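Local coordinates for uncharacterized protein (PDB 5L1A) that is of unknown function, its gene lpg2271 encoding a probable membrane protein of Legionella pneumophila whose DUF5638 region folds into a bundle of helices, at residues A[64-67]-A[68-71]; A[86-89]-A[90-93]. All blocks are in the same frame, centred on the assembly; numbering follows the deposited sequence.

Overall arrangement
Contact 1 (64-67 with 68-71) comes first along the chain, wholly within helix 56-77; contact 2 (86-89 with 90-93) follows in series, where the next helix, 83-90, gives way to the loop before helix 97-110. Their centres lie 12 Å apart and their nearest atoms about 5 Å, so they do not touch directly. One bound triiodobenzene dicarboxylate, I3C of chain B, touches both. Contact 1 sits about 6 Å from the centre of the chain, packed against helices 8-25 and 33-51, whereas contact 2 lies about 13 Å out. Both are partly buried, and the shared ligand bridges helix 56-77 and the loop after helix 83-90; no natural role for that site is known.

Contact 1: A[64-67]-A[68-71]; sequences EEYE and NFIS. With I3C (5-amino-2,4,6-triiodobenzene-1,3-dicarboxylic acid), chain B; I3C (5-amino-2,4,6-triiodobenzene-1,3-dicarboxylic acid), chain E.
The carbonyl oxygen of Glu67 is approached by two groups of Ser71: the backbone N gives a sound bond to Glu67 O at 3.1 Å, and the hydroxyl OG adds a weak one to the same oxygen at 3.4 Å. Serine suits this exposed turn because its short side chain can fold back on the preceding turn. The same i to i+4 pattern joins Asn68, Phe69 and Ile70 to Glu64, Glu65 and Tyr66, the straightest being Asn68 N to Glu64 O with an N-H...O angle of 165°.

On the buried side, Tyr66 has CG anti to the backbone N (chi1 -160°), which sends the ring outward and obliquely forward, toward helix 8-25. Phe69 CD2 meets the tyrosine at its ring edge, 4.1 Å from Tyr66 CE1, and Ile70 CD1 approaches that CE1 obliquely at 4.0 Å. Tyr66 stacks on Tyr46 of helix 33-51, and its hydroxyl bonds to Asp19. Glu67, partly exposed, reaches a salt bridge with Arg14.

Glu65 faces the ligands. Its extended chain presents OE1 to the amino group N13 of I3C chain E, which donates a hydrogen bond of 3.1 Å, bent to 135°. Its methylene CG lies 3.4 Å from carboxylate O11 of I3C chain B, whose pocket also includes Asn68. The arrangement is that of an amphipathic alpha-helix in a helical bundle, with aromatic and aliphatic groups inward and Glu65 serving two I3C sites, its carboxylate at one and its methylene at the other.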
# COMPACT_ATOMS: atom_id res chain seq x y z
N GLU A 64 -3.52 3.73 -7.52
CA GLU A 64 -3.89 2.40 -7.99
C GLU A 64 -3.00 1.32 -7.39
O GLU A 64 -3.46 0.23 -7.06
CB GLU A 64 -3.84 2.35 -9.52
CG GLU A 64 -4.94 3.14 -10.19
CD GLU A 64 -4.75 3.26 -11.69
OE1 GLU A 64 -3.67 2.86 -12.19
OE2 GLU A 64 -5.67 3.75 -12.37
N GLU A 65 -1.70 1.62 -7.24
CA GLU A 65 -0.78 0.63 -6.68
C GLU A 65 -1.11 0.35 -5.22
O GLU A 65 -1.05 -0.81 -4.77
CB GLU A 65 0.66 1.11 -6.82
CG GLU A 65 1.70 0.11 -6.35
CD GLU A 65 3.02 0.76 -6.02
OE1 GLU A 65 3.04 2.00 -5.85
OE2 GLU A 65 4.04 0.04 -5.93
N TYR A 66 -1.46 1.39 -4.46
CA TYR A 66 -1.89 1.20 -3.08
C TYR A 66 -3.18 0.39 -3.00
O TYR A 66 -3.35 -0.44 -2.11
CB TYR A 66 -2.06 2.57 -2.42
CG TYR A 66 -2.04 2.59 -0.91
CD1 TYR A 66 -1.79 1.43 -0.17
CD2 TYR A 66 -2.28 3.77 -0.22
CE1 TYR A 66 -1.77 1.46 1.21
CE2 TYR A 66 -2.26 3.81 1.16
CZ TYR A 66 -2.01 2.66 1.87
OH TYR A 66 -2.00 2.70 3.25
N GLU A 67 -4.10 0.63 -3.94
CA GLU A 67 -5.37 -0.09 -3.93
C GLU A 67 -5.18 -1.57 -4.23
O GLU A 67 -5.82 -2.42 -3.59
CB GLU A 67 -6.33 0.55 -4.93
CG GLU A 67 -6.85 1.89 -4.48
CD GLU A 67 -7.39 2.71 -5.63
OE1 GLU A 67 -7.11 2.38 -6.79
OE2 GLU A 67 -8.10 3.70 -5.35
N ASN A 68 -4.33 -1.90 -5.20
CA ASN A 68 -4.03 -3.30 -5.48
C ASN A 68 -3.36 -3.96 -4.29
O ASN A 68 -3.63 -5.13 -3.99
CB ASN A 68 -3.15 -3.43 -6.73
CG ASN A 68 -3.87 -3.00 -7.99
OD1 ASN A 68 -5.07 -3.20 -8.14
ND2 ASN A 68 -3.12 -2.40 -8.92
N PHE A 69 -2.48 -3.23 -3.60
CA PHE A 69 -1.86 -3.78 -2.39
C PHE A 69 -2.91 -4.09 -1.33
O PHE A 69 -2.82 -5.12 -0.65
CB PHE A 69 -0.82 -2.80 -1.85
CG PHE A 69 -0.33 -3.13 -0.46
CD1 PHE A 69 0.66 -4.07 -0.27
CD2 PHE A 69 -0.86 -2.48 0.65
CE1 PHE A 69 1.12 -4.37 1.01
CE2 PHE A 69 -0.41 -2.78 1.92
CZ PHE A 69 0.58 -3.72 2.10
N ILE A 70 -3.89 -3.21 -1.16
CA ILE A 70 -4.95 -3.44 -0.18
C ILE A 70 -5.72 -4.71 -0.52
O ILE A 70 -6.04 -5.52 0.36
CB ILE A 70 -5.88 -2.22 -0.10
CG1 ILE A 70 -5.14 -1.03 0.51
CG2 ILE A 70 -7.13 -2.53 0.71
CD1 ILE A 70 -4.54 -1.33 1.85
N SER A 71 -6.03 -4.91 -1.81
CA SER A 71 -6.73 -6.12 -2.23
C SER A 71 -5.92 -7.36 -1.90
O SER A 71 -6.48 -8.38 -1.47
CB SER A 71 -7.04 -6.06 -3.72
OG SER A 71 -7.99 -5.06 -4.00
I3 I3C B . 0.53 -2.30 -15.35
I2 I3C B . -0.04 -5.50 -10.14
I1 I3C B . 2.78 -0.05 -10.08
O8 I3C B . 1.27 0.78 -13.42
O9 I3C B . 3.21 -0.19 -13.76
C10 I3C B . 1.57 -2.87 -8.93
N13 I3C B . -0.27 -4.69 -13.26
C1 I3C B . 1.56 -1.41 -12.58
C6 I3C B . 0.86 -2.49 -13.31
C5 I3C B . 0.38 -3.70 -12.60
C4 I3C B . 0.62 -3.81 -11.15
C3 I3C B . 1.33 -2.75 -10.40
C2 I3C B . 1.79 -1.55 -11.13
C7 I3C B . 2.04 -0.20 -13.30
O11 I3C B . 0.67 -2.53 -8.14
O12 I3C B . 2.67 -3.32 -8.54
I3 I3C E . 3.93 3.27 -8.60
I2 I3C E . 8.13 5.03 -4.28
I1 I3C E . 9.81 4.16 -10.12
O8 I3C E . 6.37 4.34 -11.28
O9 I3C E . 6.66 2.22 -10.80
C10 I3C E . 10.05 4.88 -6.87
N13 I3C E . 5.22 4.15 -5.65
C1 I3C E . 6.94 3.79 -9.04
C6 I3C E . 5.87 3.79 -8.01
C5 I3C E . 6.19 4.15 -6.60
C4 I3C E . 7.59 4.51 -6.23
C3 I3C E . 8.65 4.52 -7.26
C2 I3C E . 8.33 4.16 -8.66
C7 I3C E . 6.63 3.43 -10.47
O11 I3C E . 10.79 3.99 -6.40
O12 I3C E . 10.44 6.06 -7.00

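Contact 2: A[86-89]-A[90-93]; sequences AFET and IKDT. With I3C (5-amino-2,4,6-triiodobenzene-1,3-dicarboxylic acid), chain B; I3C (5-amino-2,4,6-triiodobenzene-1,3-dicarboxylic acid), chain D.
Two first torsions arrange Phe87 and Lys91: Phe87 CG lies anti to the backbone N (chi1 -178°), carrying the ring forward under Lys91 CB, while Lys91 CG sits between its own N and carbonyl carbon (chi1 61°), which turns the rest of the chain back beside Glu88, with Lys91 CG 3.7 Å from Glu88 O. Lys91 CB lies over one face of the phenyl ring, 4.0 Å from the Phe87 centroid and offset toward the rim, a CH-pi contact. The Ile90 and Phe87 side chains cross at about a right angle, Ile90 CD1 meeting the ring obliquely, 3.9 Å from Phe87 CD1. Lysine fits this partly exposed place because its CB covers one face of the ring, and the methylenes beyond it run alongside Glu88; the opposite charges remain apart, so any attraction is probably modest.

Phe87 also touches I3C chain D: iodine I3 lies 3.5 Å from Phe87 CZ, in an oblique approach, and carboxylate O9 comes to the ring edge in its plane. Asp100, Val101 and Ala104 of helix 97-110 supply the rest of this pocket. Isoleucine suits the buried position 90, where it packs against Leu72 and Ile103 of the neighbouring helices.

Phe87 O receives Ile90 N at 3.3 Å from well above the carbonyl plane, and Lys91 N more weakly. Beyond it, water takes over: one molecule links Glu88 O to Asp92 N, and a second donates to both Thr89 O and Thr93 OG1. That threonine hydroxyl in turn donates to O12 of I3C chain B at 2.6 Å. The arrangement is a hydrated helix-to-loop junction in which Thr89, Ile90 and Thr93 line one I3C pocket, while Phe87 borders another.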
# COMPACT_ATOMS: atom_id res chain seq x y z
N ALA A 86 0.77 -13.57 -3.29
CA ALA A 86 0.58 -12.12 -3.23
C ALA A 86 1.82 -11.37 -3.69
O ALA A 86 1.72 -10.41 -4.46
CB ALA A 86 0.22 -11.70 -1.80
N PHE A 87 3.00 -11.79 -3.23
CA PHE A 87 4.23 -11.10 -3.62
C PHE A 87 4.54 -11.29 -5.10
O PHE A 87 5.03 -10.36 -5.74
CB PHE A 87 5.40 -11.58 -2.77
CG PHE A 87 6.69 -10.87 -3.07
CD1 PHE A 87 6.80 -9.50 -2.90
CD2 PHE A 87 7.79 -11.58 -3.53
CE1 PHE A 87 7.99 -8.84 -3.18
CE2 PHE A 87 8.98 -10.93 -3.81
CZ PHE A 87 9.08 -9.56 -3.64
N GLU A 88 4.26 -12.47 -5.65
CA GLU A 88 4.42 -12.69 -7.08
C GLU A 88 3.62 -11.69 -7.91
O GLU A 88 4.02 -11.33 -9.01
CB GLU A 88 3.98 -14.11 -7.46
CG GLU A 88 5.03 -15.19 -7.30
CD GLU A 88 4.52 -16.52 -7.82
OE1 GLU A 88 3.29 -16.64 -8.01
OE2 GLU A 88 5.34 -17.44 -8.04
N THR A 89 2.47 -11.24 -7.38
CA THR A 89 1.57 -10.40 -8.15
C THR A 89 2.17 -9.03 -8.44
O THR A 89 1.84 -8.42 -9.47
CB THR A 89 0.24 -10.23 -7.40
OG1 THR A 89 -0.24 -11.51 -7.00
CG2 THR A 89 -0.79 -9.58 -8.30
N ILE A 90 3.05 -8.52 -7.57
CA ILE A 90 3.51 -7.14 -7.67
C ILE A 90 5.03 -7.02 -7.72
O ILE A 90 5.53 -5.90 -7.80
CB ILE A 90 2.94 -6.27 -6.53
CG1 ILE A 90 3.09 -6.97 -5.17
CG2 ILE A 90 1.47 -5.95 -6.79
CD1 ILE A 90 4.44 -6.80 -4.52
N LYS A 91 5.77 -8.12 -7.67
CA LYS A 91 7.23 -8.01 -7.58
C LYS A 91 7.83 -7.44 -8.86
O LYS A 91 8.82 -6.69 -8.79
CB LYS A 91 7.85 -9.37 -7.26
CG LYS A 91 7.59 -10.46 -8.29
CD LYS A 91 8.30 -11.75 -7.92
CE LYS A 91 8.12 -12.80 -9.00
NZ LYS A 91 8.70 -14.12 -8.59
N ASP A 92 7.26 -7.75 -10.03
CA ASP A 92 7.84 -7.28 -11.29
C ASP A 92 7.55 -5.81 -11.54
O ASP A 92 8.33 -5.14 -12.23
CB ASP A 92 7.30 -8.11 -12.46
CG ASP A 92 7.62 -9.58 -12.34
OD1 ASP A 92 8.52 -9.95 -11.55
OD2 ASP A 92 6.98 -10.38 -13.06
N THR A 93 6.44 -5.29 -11.01
CA THR A 93 6.08 -3.89 -11.17
C THR A 93 6.56 -3.03 -10.02
O THR A 93 6.28 -1.82 -10.00
CB THR A 93 4.57 -3.76 -11.33
OG1 THR A 93 3.90 -4.59 -10.38
CG2 THR A 93 4.14 -4.16 -12.74
I3 I3C B . 0.53 -2.30 -15.35
I2 I3C B . -0.04 -5.50 -10.14
I1 I3C B . 2.78 -0.05 -10.08
O8 I3C B . 1.27 0.78 -13.42
O9 I3C B . 3.21 -0.19 -13.76
C10 I3C B . 1.57 -2.87 -8.93
N13 I3C B . -0.27 -4.69 -13.26
C1 I3C B . 1.56 -1.41 -12.58
C6 I3C B . 0.86 -2.49 -13.31
C5 I3C B . 0.38 -3.70 -12.60
C4 I3C B . 0.62 -3.81 -11.15
C3 I3C B . 1.33 -2.75 -10.40
C2 I3C B . 1.79 -1.55 -11.13
C7 I3C B . 2.04 -0.20 -13.30
O11 I3C B . 0.67 -2.53 -8.14
O12 I3C B . 2.67 -3.32 -8.54
I3 I3C D . 11.52 -9.62 -1.19
I2 I3C D . 17.00 -10.53 1.42
I1 I3C D . 16.48 -9.94 -4.76
O8 I3C D . 13.23 -8.45 -4.37
O9 I3C D . 12.73 -10.58 -4.42
C10 I3C D . 17.98 -10.38 -1.79
N13 I3C D . 13.81 -10.10 1.06
C1 I3C D . 14.18 -9.83 -2.71
C6 I3C D . 13.57 -9.86 -1.36
C5 I3C D . 14.40 -10.07 -0.16
C4 I3C D . 15.86 -10.24 -0.30
C3 I3C D . 16.49 -10.21 -1.65
C2 I3C D . 15.64 -10.00 -2.85
C7 I3C D . 13.32 -9.61 -3.91
O11 I3C D . 18.42 -11.36 -2.42
O12 I3C D . 18.73 -9.53 -1.27
O HOH W 1 4.78 -9.48 -10.62
O HOH W 2 3.11 -6.96 -11.08